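Local structure of 3-oxosteroid 1-dehydrogenase (Sterolibacterium denitrificans, 7P18) at residues A[46-51]-A[208-213]; A[149-153]-A[294-298]. The protein is an FAD-dependent flavoenzyme that probably catalyses the 1,2-dehydrogenation of 3-oxosteroids, passing the electrons to an acceptor. All coordinates share one frame; numbering follows the deposited sequence.

Contact 1. Residues A[46-51]-A[208-213]; sequences SAVSGG and LGNAMA. With FAD (flavin-adenine dinucleotide), chain C.
The amide of G209 donates to the carbonyl of S49 (G209 N to S49 O 2.7 Å), and the next residue, N210, donates from its side chain to the carbonyl of A47 (N210 ND2 to A47 O 2.9 Å). Each donor stands well above the plane of its carbonyl, and both bonds are bent, with angles at the hydrogen of 141° and 147°. N210 ND2 also donates to R150 and its OD1 accepts from R206, so the two-ended amide of asparagine suits this meeting of several chain segments. Within 46-51, S49 OG donates to S46 O at 2.6 Å and accepts from G51 N two residues on, the latter bond making an ST turn; OG sits between the backbone N and the carbonyl carbon (chi1 77°), which turns it back to both partners. S46 in turn faces the cofactor: its OG donates a hydrogen bond to FAD O1A at 2.6 Å, its backbone N binds the same phosphate oxygen, and OG accepts from FAD O4' and from A17 N. A small hydroxyl can serve all these partners at once.

In this FAD-binding fold the loop leaving helix 44-47 thus runs from the pyrophosphate to the flavin, with G50 N 3.0 Å from FAD N5, while helix 208-222 backs it.

Glycines allow this closeness. A beta carbon on G209 would strike S46 O and S49 OG, one on G51, whose phi is positive, would run into L208, and one on G50 would hit FAD O4. Farther out, A47 CB meets A213 CB at 3.7 Å, two methyls small enough for the two backbones to lie close. L208 lays its CB and CD2 against G50 O. M212, deposited in two conformers, reaches S46 and G51 in one of them, so these touches are uncertain.

Contact 2. Residues A[149-153]-A[294-298]; sequences LRMAY and ATPPH. With FAD (flavin-adenine dinucleotide), chain C.
Y153 and A294 make the direct hydrogen bond here, the phenol donating from Y153 OH to A294 O at 3.0 Å. The oxygen of A294 lies at the ring edge, near the ring plane, whereas the hydroxyl is tilted 28° from the carbonyl plane; a tyrosine is long enough to span two backbones this far apart.

A water makes the second polar link. It accepts from R150 NH2 at 2.8 Å and lies 3.0 Å from H298 NE2, in the plane of both flat groups, although guanidinium and imidazole are turned 65° against each other. R150 NH2 has a further partner in S39 OG.

Both segments are irregular loops of the FAD-binding fold, running in nearly opposite directions. The 294-298 loop lies along the cofactor: A294 O is 3.6 Å from the flavin methyl FAD C8M, and H298 CB approaches the ribose hydroxyl FAD O2B.

The apolar packing centres on P296. With CG anti to the backbone N (chi1 -175°), the R150 chain runs out and then bends at chi3, which lays CD against P296 CG at 3.6 Å and brings P296 CB over one guanidinium face. The compact, rigid proline ring offers an apolar surface to the aliphatic stem. Were R150 an alanine, the water and S39 OG would probably lose the NH2 group they share, and one side of P296 its cover. P297 CB sits over the centre of one H298 ring face.

Contacts 1 and 2 adjoin, with centres about 10 Å apart, and share FAD as a common neighbour. The 149-153 loop ties them together: R150 O, which accepts from N210 ND2 at 2.8 Å, also packs on A47 CB at 3.5 Å, and Y153 CE2 rests 3.5 Å from V48 CG2. R150 therefore faces contact 1 with its backbone and 294-298 with its side chain. Around the cofactor, 46-51 follows the pyrophosphate, ribityl chain and flavin, while 294-298 touches the adenosine ribose and the dimethylbenzene end. At its nearest approach the bound androstadienedione lies about 4 Å from G50 and about 8 Å from the Y153 side chain.

Contact 1. Residues A[46-51]-A[208-213]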
ATOM      1  N   SER A  46       7.224   0.652  -1.378  1.00 23.80           N
ATOM      2  CA  SER A  46       6.992  -0.622  -2.092  1.00 22.23           C
ATOM      3  C   SER A  46       7.581  -1.758  -1.237  1.00 21.89           C
ATOM      4  O   SER A  46       6.925  -2.805  -1.043  1.00 23.78           O
ATOM      5  CB  SER A  46       7.607  -0.519  -3.489  1.00 21.91           C
ATOM      6  OG  SER A  46       7.028   0.544  -4.247  1.00 20.86           O
ATOM      7  N   ALA A  47       8.784  -1.542  -0.715  1.00 22.01           N
ATOM      8  CA  ALA A  47       9.549  -2.564   0.036  1.00 23.74           C
ATOM      9  C   ALA A  47       8.832  -2.965   1.331  1.00 25.69           C
ATOM     10  O   ALA A  47       9.006  -4.125   1.750  1.00 27.80           O
ATOM     11  CB  ALA A  47      10.937  -2.045   0.293  1.00 23.52           C
ATOM     12  N   VAL A  48       8.078  -2.053   1.957  1.00 24.80           N
ATOM     13  CA  VAL A  48       7.408  -2.301   3.263  1.00 24.41           C
ATOM     14  C   VAL A  48       5.934  -2.656   3.050  1.00 24.93           C
ATOM     15  O   VAL A  48       5.191  -2.721   4.025  1.00 24.53           O
ATOM     16  CB  VAL A  48       7.626  -1.109   4.227  1.00 25.18           C
ATOM     17  CG1 VAL A  48       9.105  -0.880   4.466  1.00 24.65           C
ATOM     18  CG2 VAL A  48       6.943   0.163   3.781  1.00 26.71           C
ATOM     19  N   SER A  49       5.533  -2.925   1.802  1.00 24.59           N
ATOM     20  CA  SER A  49       4.133  -3.149   1.407  1.00 22.49           C
ATOM     21  C   SER A  49       3.818  -4.636   1.417  1.00 22.33           C
ATOM     22  O   SER A  49       4.727  -5.429   1.692  1.00 23.95           O
ATOM     23  CB  SER A  49       3.873  -2.540   0.041  1.00 23.27           C
ATOM     24  OG  SER A  49       4.400  -3.352  -0.979  1.00 21.84           O
ATOM     25  N   GLY A  50       2.593  -4.993   1.050  1.00 21.46           N
ATOM     26  CA  GLY A  50       2.196  -6.390   0.810  1.00 20.90           C
ATOM     27  C   GLY A  50       2.717  -6.945  -0.488  1.00 21.98           C
ATOM     28  O   GLY A  50       2.622  -8.173  -0.681  1.00 23.83           O
ATOM     29  N   GLY A  51       3.214  -6.085  -1.380  1.00 22.55           N
ATOM     30  CA  GLY A  51       3.776  -6.491  -2.666  1.00 21.79           C
ATOM     31  C   GLY A  51       2.700  -6.994  -3.617  1.00 20.26           C
ATOM     32  O   GLY A  51       3.070  -7.524  -4.674  1.00 23.79           O
ATOM     33  N   LEU A 208       6.167 -10.680   0.541  1.00 24.82           N
ATOM     34  CA  LEU A 208       5.324  -9.477   0.365  1.00 23.02           C
ATOM     35  C   LEU A 208       6.134  -8.424  -0.382  1.00 21.66           C
ATOM     36  O   LEU A 208       6.839  -8.805  -1.319  1.00 21.26           O
ATOM     37  CB  LEU A 208       4.860  -9.005   1.740  1.00 25.14           C
ATOM     38  CG  LEU A 208       4.169 -10.070   2.582  1.00 27.80           C
ATOM     39  CD1 LEU A 208       3.779  -9.487   3.940  1.00 33.10           C
ATOM     40  CD2 LEU A 208       2.950 -10.660   1.889  1.00 27.29           C
ATOM     41  N   GLY A 209       6.031  -7.149  -0.002  1.00 22.74           N
ATOM     42  CA  GLY A 209       6.729  -6.061  -0.714  1.00 21.75           C
ATOM     43  C   GLY A 209       8.221  -6.217  -0.616  1.00 21.90           C
ATOM     44  O   GLY A 209       8.948  -5.702  -1.462  1.00 24.20           O
ATOM     45  N   ASN A 210       8.721  -6.883   0.425  1.00 24.66           N
ATOM     46  CA  ASN A 210      10.186  -7.085   0.568  1.00 23.27           C
ATOM     47  C   ASN A 210      10.659  -8.086  -0.490  1.00 26.43           C
ATOM     48  O   ASN A 210      11.766  -7.907  -1.044  1.00 28.06           O
ATOM     49  CB  ASN A 210      10.516  -7.509   2.005  1.00 28.28           C
ATOM     50  CG  ASN A 210      11.561  -6.627   2.661  1.00 28.80           C
ATOM     51  OD1 ASN A 210      12.404  -7.142   3.367  1.00 26.97           O
ATOM     52  ND2 ASN A 210      11.517  -5.322   2.449  1.00 21.87           N
ATOM     53  N   ALA A 211       9.869  -9.112  -0.812  1.00 25.29           N
ATOM     54  CA  ALA A 211      10.205 -10.035  -1.930  1.00 26.24           C
ATOM     55  C   ALA A 211      10.211  -9.257  -3.242  1.00 23.75           C
ATOM     56  O   ALA A 211      11.094  -9.414  -4.057  1.00 25.40           O
ATOM     57  CB  ALA A 211       9.254 -11.197  -1.995  1.00 26.54           C
ATOM     58  N   MET A 212       9.216  -8.401  -3.420  0.61 26.77           N
ATOM     59  CA  MET A 212       9.065  -7.591  -4.644  0.61 24.22           C
ATOM     60  C   MET A 212      10.304  -6.696  -4.830  0.61 25.49           C
ATOM     61  O   MET A 212      10.905  -6.729  -5.912  0.61 22.81           O
ATOM     62  CB  MET A 212       7.783  -6.759  -4.542  0.61 26.22           C
ATOM     63  CG  MET A 212       7.534  -5.862  -5.724  0.61 23.60           C
ATOM     64  SD  MET A 212       6.001  -4.955  -5.499  0.61 24.37           S
ATOM     65  CE  MET A 212       6.472  -3.860  -4.178  0.61 26.65           C
ATOM     66  N   ALA A 213      10.675  -5.918  -3.809  1.00 25.10           N
ATOM     67  CA  ALA A 213      11.801  -4.969  -3.874  1.00 24.25           C
ATOM     68  C   ALA A 213      13.132  -5.715  -4.008  1.00 23.32           C
ATOM     69  O   ALA A 213      13.969  -5.302  -4.838  1.00 23.86           O
ATOM     70  CB  ALA A 213      11.774  -4.042  -2.681  1.00 28.68           C
TER
HETATM   71  PA  FAD C 601       7.716   4.305  -3.242  1.00 22.25           P
HETATM   72  O1A FAD C 601       7.569   2.827  -3.229  1.00 20.93           O
HETATM   73  O2A FAD C 601       7.614   4.917  -1.870  1.00 21.24           O
HETATM   74  O5B FAD C 601       9.117   4.633  -3.904  1.00 22.27           O
HETATM   75  C5B FAD C 601       9.506   6.023  -4.065  1.00 21.40           C
HETATM   76  C4B FAD C 601      10.988   6.118  -3.864  1.00 20.82           C
HETATM   77  O4B FAD C 601      11.445   7.408  -4.352  1.00 24.47           O
HETATM   78  C3B FAD C 601      11.474   6.012  -2.403  1.00 22.05           C
HETATM   79  O3B FAD C 601      12.520   5.055  -2.277  1.00 22.28           O
HETATM   80  C2B FAD C 601      11.931   7.436  -2.077  1.00 24.19           C
HETATM   81  O2B FAD C 601      12.891   7.484  -1.029  1.00 23.55           O
HETATM   82  C1B FAD C 601      12.377   7.941  -3.449  1.00 23.41           C
HETATM   83  N9A FAD C 601      12.421   9.398  -3.582  1.00 24.23           N
HETATM   84  C8A FAD C 601      11.620  10.341  -3.003  1.00 22.74           C
HETATM   85  N7A FAD C 601      12.016  11.582  -3.269  1.00 24.82           N
HETATM   86  C5A FAD C 601      13.112  11.426  -4.109  1.00 22.91           C
HETATM   87  C6A FAD C 601      13.968  12.351  -4.746  1.00 22.67           C
HETATM   88  N6A FAD C 601      13.899  13.677  -4.585  1.00 22.78           N
HETATM   89  N1A FAD C 601      14.960  11.848  -5.511  1.00 22.24           N
HETATM   90  C2A FAD C 601      15.061  10.522  -5.637  1.00 23.26           C
HETATM   91  N3A FAD C 601      14.365   9.555  -5.030  1.00 23.85           N
HETATM   92  C4A FAD C 601      13.373  10.089  -4.294  1.00 24.95           C
HETATM   93  N1  FAD C 601      -0.171  -1.068  -2.359  1.00 21.16           N
HETATM   94  C2  FAD C 601      -0.513  -2.097  -3.167  1.00 23.27           C
HETATM   95  O2  FAD C 601      -0.942  -1.890  -4.317  1.00 21.63           O
HETATM   96  N3  FAD C 601      -0.376  -3.369  -2.780  1.00 21.91           N
HETATM   97  C4  FAD C 601      -0.151  -3.719  -1.464  1.00 24.80           C
HETATM   98  O4  FAD C 601       0.070  -4.896  -1.203  1.00 23.17           O
HETATM   99  C4X FAD C 601       0.183  -2.677  -0.558  1.00 24.67           C
HETATM  100  N5  FAD C 601       0.445  -2.971   0.704  1.00 24.67           N
HETATM  101  C5X FAD C 601       0.839  -1.944   1.529  1.00 22.08           C
HETATM  102  C6  FAD C 601       1.218  -2.242   2.859  1.00 25.62           C
HETATM  103  C7  FAD C 601       1.754  -1.273   3.696  1.00 25.05           C
HETATM  104  C7M FAD C 601       2.182  -1.621   5.107  1.00 24.43           C
HETATM  105  C8  FAD C 601       1.974   0.020   3.189  1.00 23.71           C
HETATM  106  C8M FAD C 601       2.584   1.094   4.071  1.00 27.91           C
HETATM  107  C9  FAD C 601       1.531   0.344   1.921  1.00 22.55           C
HETATM  108  C9A FAD C 601       1.009  -0.627   1.045  1.00 23.19           C
HETATM  109  N10 FAD C 601       0.571  -0.331  -0.255  1.00 22.20           N
HETATM  110  C10 FAD C 601       0.172  -1.349  -1.112  1.00 23.65           C
HETATM  111  C1' FAD C 601       0.774   1.004  -0.829  1.00 20.37           C
HETATM  112  C2' FAD C 601       2.082   1.021  -1.649  1.00 20.47           C
HETATM  113  O2' FAD C 601       3.208   0.568  -0.898  1.00 19.97           O
HETATM  114  C3' FAD C 601       2.396   2.405  -2.243  1.00 19.24           C
HETATM  115  O3' FAD C 601       1.215   3.062  -2.709  1.00 20.05           O
HETATM  116  C4' FAD C 601       3.440   2.297  -3.334  1.00 20.17           C
HETATM  117  O4' FAD C 601       4.563   1.612  -2.797  1.00 21.86           O
HETATM  118  C5' FAD C 601       3.871   3.628  -3.913  1.00 20.20           C
HETATM  119  O5' FAD C 601       4.929   3.334  -4.845  1.00 20.79           O
HETATM  120  P   FAD C 601       5.801   4.513  -5.460  1.00 21.66           P
HETATM  121  O1P FAD C 601       6.758   3.795  -6.311  1.00 21.93           O
HETATM  122  O2P FAD C 601       4.990   5.624  -5.955  1.00 20.91           O
HETATM  123  O3P FAD C 601       6.629   5.070  -4.162  1.00 22.35           O

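Contact 2. Residues A[149-153]-A[294-298]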
ATOM      1  N   LEU A 149      18.697  -2.955   1.227  1.00 28.57           N
ATOM      2  CA  LEU A 149      17.227  -3.171   1.108  1.00 29.47           C
ATOM      3  C   LEU A 149      16.518  -2.449   2.259  1.00 28.83           C
ATOM      4  O   LEU A 149      16.917  -2.645   3.453  1.00 28.89           O
ATOM      5  CB  LEU A 149      16.928  -4.671   1.121  1.00 28.38           C
ATOM      6  CG  LEU A 149      15.454  -5.096   1.186  1.00 30.67           C
ATOM      7  CD1 LEU A 149      14.670  -4.635  -0.035  1.00 29.19           C
ATOM      8  CD2 LEU A 149      15.347  -6.603   1.312  1.00 31.12           C
ATOM      9  N   ARG A 150      15.497  -1.655   1.943  1.00 25.58           N
ATOM     10  CA  ARG A 150      14.567  -1.126   2.980  1.00 25.60           C
ATOM     11  C   ARG A 150      13.839  -2.315   3.595  1.00 28.05           C
ATOM     12  O   ARG A 150      13.181  -3.056   2.828  1.00 27.56           O
ATOM     13  CB  ARG A 150      13.581  -0.094   2.422  1.00 25.63           C
ATOM     14  CG  ARG A 150      12.710   0.539   3.501  1.00 24.57           C
ATOM     15  CD  ARG A 150      12.023   1.807   3.026  1.00 25.78           C
ATOM     16  NE  ARG A 150      12.998   2.821   2.633  1.00 26.28           N
ATOM     17  CZ  ARG A 150      13.623   3.633   3.499  1.00 28.81           C
ATOM     18  NH1 ARG A 150      13.378   3.519   4.799  1.00 26.80           N
ATOM     19  NH2 ARG A 150      14.517   4.513   3.080  1.00 26.79           N
ATOM     20  N   MET A 151      13.981  -2.564   4.902  1.00 27.12           N
ATOM     21  CA  MET A 151      13.563  -3.865   5.480  1.00 28.03           C
ATOM     22  C   MET A 151      12.092  -3.821   5.869  1.00 26.73           C
ATOM     23  O   MET A 151      11.573  -2.755   6.274  1.00 28.98           O
ATOM     24  CB  MET A 151      14.429  -4.269   6.675  1.00 32.84           C
ATOM     25  CG  MET A 151      15.879  -4.473   6.300  1.00 29.78           C
ATOM     26  SD  MET A 151      16.237  -5.797   5.120  1.00 33.64           S
ATOM     27  CE  MET A 151      15.485  -7.187   5.942  1.00 36.62           C
ATOM     28  N   ALA A 152      11.441  -4.963   5.734  1.00 26.31           N
ATOM     29  CA  ALA A 152      10.030  -5.190   6.097  1.00 29.42           C
ATOM     30  C   ALA A 152       9.815  -4.756   7.551  1.00 31.59           C
ATOM     31  O   ALA A 152      10.684  -5.023   8.412  1.00 28.39           O
ATOM     32  CB  ALA A 152       9.654  -6.641   5.880  1.00 27.87           C
ATOM     33  N   TYR A 153       8.683  -4.115   7.809  1.00 32.17           N
ATOM     34  CA  TYR A 153       8.164  -3.846   9.174  1.00 34.85           C
ATOM     35  C   TYR A 153       7.964  -5.194   9.895  1.00 40.56           C
ATOM     36  O   TYR A 153       7.465  -6.163   9.289  1.00 36.95           O
ATOM     37  CB  TYR A 153       6.886  -3.020   9.088  1.00 36.30           C
ATOM     38  CG  TYR A 153       6.982  -1.656   8.440  1.00 37.50           C
ATOM     39  CD1 TYR A 153       8.088  -0.824   8.587  1.00 38.95           C
ATOM     40  CD2 TYR A 153       5.901  -1.156   7.726  1.00 35.36           C
ATOM     41  CE1 TYR A 153       8.125   0.451   8.029  1.00 33.12           C
ATOM     42  CE2 TYR A 153       5.923   0.113   7.171  1.00 33.51           C
ATOM     43  CZ  TYR A 153       7.039   0.923   7.318  1.00 33.93           C
ATOM     44  OH  TYR A 153       7.009   2.187   6.770  1.00 33.66           O
ATOM     45  N   ALA A 294       1.764   5.651   7.343  1.00 20.85           N
ATOM     46  CA  ALA A 294       2.369   4.314   7.488  1.00 21.67           C
ATOM     47  C   ALA A 294       3.610   4.183   6.603  1.00 21.77           C
ATOM     48  O   ALA A 294       4.212   3.142   6.609  1.00 22.90           O
ATOM     49  CB  ALA A 294       1.336   3.271   7.128  1.00 22.89           C
ATOM     50  N   THR A 295       4.001   5.231   5.883  1.00 20.75           N
ATOM     51  CA  THR A 295       5.072   5.175   4.872  1.00 20.53           C
ATOM     52  C   THR A 295       6.434   5.401   5.508  1.00 24.16           C
ATOM     53  O   THR A 295       6.536   5.925   6.636  1.00 24.30           O
ATOM     54  CB  THR A 295       4.872   6.242   3.796  1.00 20.48           C
ATOM     55  OG1 THR A 295       4.864   7.533   4.440  1.00 20.82           O
ATOM     56  CG2 THR A 295       3.571   6.033   3.040  1.00 19.23           C
ATOM     57  N   PRO A 296       7.511   5.089   4.769  1.00 24.20           N
ATOM     58  CA  PRO A 296       8.842   5.548   5.145  1.00 23.81           C
ATOM     59  C   PRO A 296       8.967   7.076   5.097  1.00 22.52           C
ATOM     60  O   PRO A 296       8.022   7.797   4.788  1.00 22.74           O
ATOM     61  CB  PRO A 296       9.774   4.852   4.143  1.00 24.73           C
ATOM     62  CG  PRO A 296       8.962   3.672   3.639  1.00 24.95           C
ATOM     63  CD  PRO A 296       7.543   4.176   3.625  1.00 25.20           C
ATOM     64  N   PRO A 297      10.146   7.633   5.461  1.00 23.93           N
ATOM     65  CA  PRO A 297      10.245   9.073   5.712  1.00 24.62           C
ATOM     66  C   PRO A 297      10.248  10.038   4.506  1.00 25.30           C
ATOM     67  O   PRO A 297      10.046  11.207   4.721  1.00 23.56           O
ATOM     68  CB  PRO A 297      11.600   9.176   6.446  1.00 26.05           C
ATOM     69  CG  PRO A 297      11.875   7.795   6.964  1.00 27.52           C
ATOM     70  CD  PRO A 297      11.340   6.878   5.888  1.00 26.07           C
ATOM     71  N   HIS A 298      10.715   9.583   3.338  1.00 23.93           N
ATOM     72  CA  HIS A 298      11.152  10.533   2.267  1.00 24.74           C
ATOM     73  C   HIS A 298      10.137  11.100   1.260  1.00 25.09           C
ATOM     74  O   HIS A 298      10.440  12.186   0.727  1.00 25.32           O
ATOM     75  CB  HIS A 298      12.363   9.950   1.525  1.00 25.26           C
ATOM     76  CG  HIS A 298      13.336   9.253   2.418  1.00 27.05           C
ATOM     77  ND1 HIS A 298      14.193   9.942   3.255  1.00 30.48           N
ATOM     78  CD2 HIS A 298      13.592   7.941   2.609  1.00 26.43           C
ATOM     79  CE1 HIS A 298      14.935   9.083   3.924  1.00 29.76           C
ATOM     80  NE2 HIS A 298      14.585   7.848   3.545  1.00 28.61           N
TER
HETATM   81  PA  FAD C 601       7.716   4.305  -3.242  1.00 22.25           P
HETATM   82  O1A FAD C 601       7.569   2.827  -3.229  1.00 20.93           O
HETATM   83  O2A FAD C 601       7.614   4.917  -1.870  1.00 21.24           O
HETATM   84  O5B FAD C 601       9.117   4.633  -3.904  1.00 22.27           O
HETATM   85  C5B FAD C 601       9.506   6.023  -4.065  1.00 21.40           C
HETATM   86  C4B FAD C 601      10.988   6.118  -3.864  1.00 20.82           C
HETATM   87  O4B FAD C 601      11.445   7.408  -4.352  1.00 24.47           O
HETATM   88  C3B FAD C 601      11.474   6.012  -2.403  1.00 22.05           C
HETATM   89  O3B FAD C 601      12.520   5.055  -2.277  1.00 22.28           O
HETATM   90  C2B FAD C 601      11.931   7.436  -2.077  1.00 24.19           C
HETATM   91  O2B FAD C 601      12.891   7.484  -1.029  1.00 23.55           O
HETATM   92  C1B FAD C 601      12.377   7.941  -3.449  1.00 23.41           C
HETATM   93  N9A FAD C 601      12.421   9.398  -3.582  1.00 24.23           N
HETATM   94  C8A FAD C 601      11.620  10.341  -3.003  1.00 22.74           C
HETATM   95  N7A FAD C 601      12.016  11.582  -3.269  1.00 24.82           N
HETATM   96  C5A FAD C 601      13.112  11.426  -4.109  1.00 22.91           C
HETATM   97  C6A FAD C 601      13.968  12.351  -4.746  1.00 22.67           C
HETATM   98  N6A FAD C 601      13.899  13.677  -4.585  1.00 22.78           N
HETATM   99  N1A FAD C 601      14.960  11.848  -5.511  1.00 22.24           N
HETATM  100  C2A FAD C 601      15.061  10.522  -5.637  1.00 23.26           C
HETATM  101  N3A FAD C 601      14.365   9.555  -5.030  1.00 23.85           N
HETATM  102  C4A FAD C 601      13.373  10.089  -4.294  1.00 24.95           C
HETATM  103  N1  FAD C 601      -0.171  -1.068  -2.359  1.00 21.16           N
HETATM  104  C2  FAD C 601      -0.513  -2.097  -3.167  1.00 23.27           C
HETATM  105  O2  FAD C 601      -0.942  -1.890  -4.317  1.00 21.63           O
HETATM  106  N3  FAD C 601      -0.376  -3.369  -2.780  1.00 21.91           N
HETATM  107  C4  FAD C 601      -0.151  -3.719  -1.464  1.00 24.80           C
HETATM  108  O4  FAD C 601       0.070  -4.896  -1.203  1.00 23.17           O
HETATM  109  C4X FAD C 601       0.183  -2.677  -0.558  1.00 24.67           C
HETATM  110  N5  FAD C 601       0.445  -2.971   0.704  1.00 24.67           N
HETATM  111  C5X FAD C 601       0.839  -1.944   1.529  1.00 22.08           C
HETATM  112  C6  FAD C 601       1.218  -2.242   2.859  1.00 25.62           C
HETATM  113  C7  FAD C 601       1.754  -1.273   3.696  1.00 25.05           C
HETATM  114  C7M FAD C 601       2.182  -1.621   5.107  1.00 24.43           C
HETATM  115  C8  FAD C 601       1.974   0.020   3.189  1.00 23.71           C
HETATM  116  C8M FAD C 601       2.584   1.094   4.071  1.00 27.91           C
HETATM  117  C9  FAD C 601       1.531   0.344   1.921  1.00 22.55           C
HETATM  118  C9A FAD C 601       1.009  -0.627   1.045  1.00 23.19           C
HETATM  119  N10 FAD C 601       0.571  -0.331  -0.255  1.00 22.20           N
HETATM  120  C10 FAD C 601       0.172  -1.349  -1.112  1.00 23.65           C
HETATM  121  C1' FAD C 601       0.774   1.004  -0.829  1.00 20.37           C
HETATM  122  C2' FAD C 601       2.082   1.021  -1.649  1.00 20.47           C
HETATM  123  O2' FAD C 601       3.208   0.568  -0.898  1.00 19.97           O
HETATM  124  C3' FAD C 601       2.396   2.405  -2.243  1.00 19.24           C
HETATM  125  O3' FAD C 601       1.215   3.062  -2.709  1.00 20.05           O
HETATM  126  C4' FAD C 601       3.440   2.297  -3.334  1.00 20.17           C
HETATM  127  O4' FAD C 601       4.563   1.612  -2.797  1.00 21.86           O
HETATM  128  C5' FAD C 601       3.871   3.628  -3.913  1.00 20.20           C
HETATM  129  O5' FAD C 601       4.929   3.334  -4.845  1.00 20.79           O
HETATM  130  P   FAD C 601       5.801   4.513  -5.460  1.00 21.66           P
HETATM  131  O1P FAD C 601       6.758   3.795  -6.311  1.00 21.93           O
HETATM  132  O2P FAD C 601       4.990   5.624  -5.955  1.00 20.91           O
HETATM  133  O3P FAD C 601       6.629   5.070  -4.162  1.00 22.35           O
HETATM  134  O   HOH W   1      15.860   5.743   5.237  1.00 35.83           O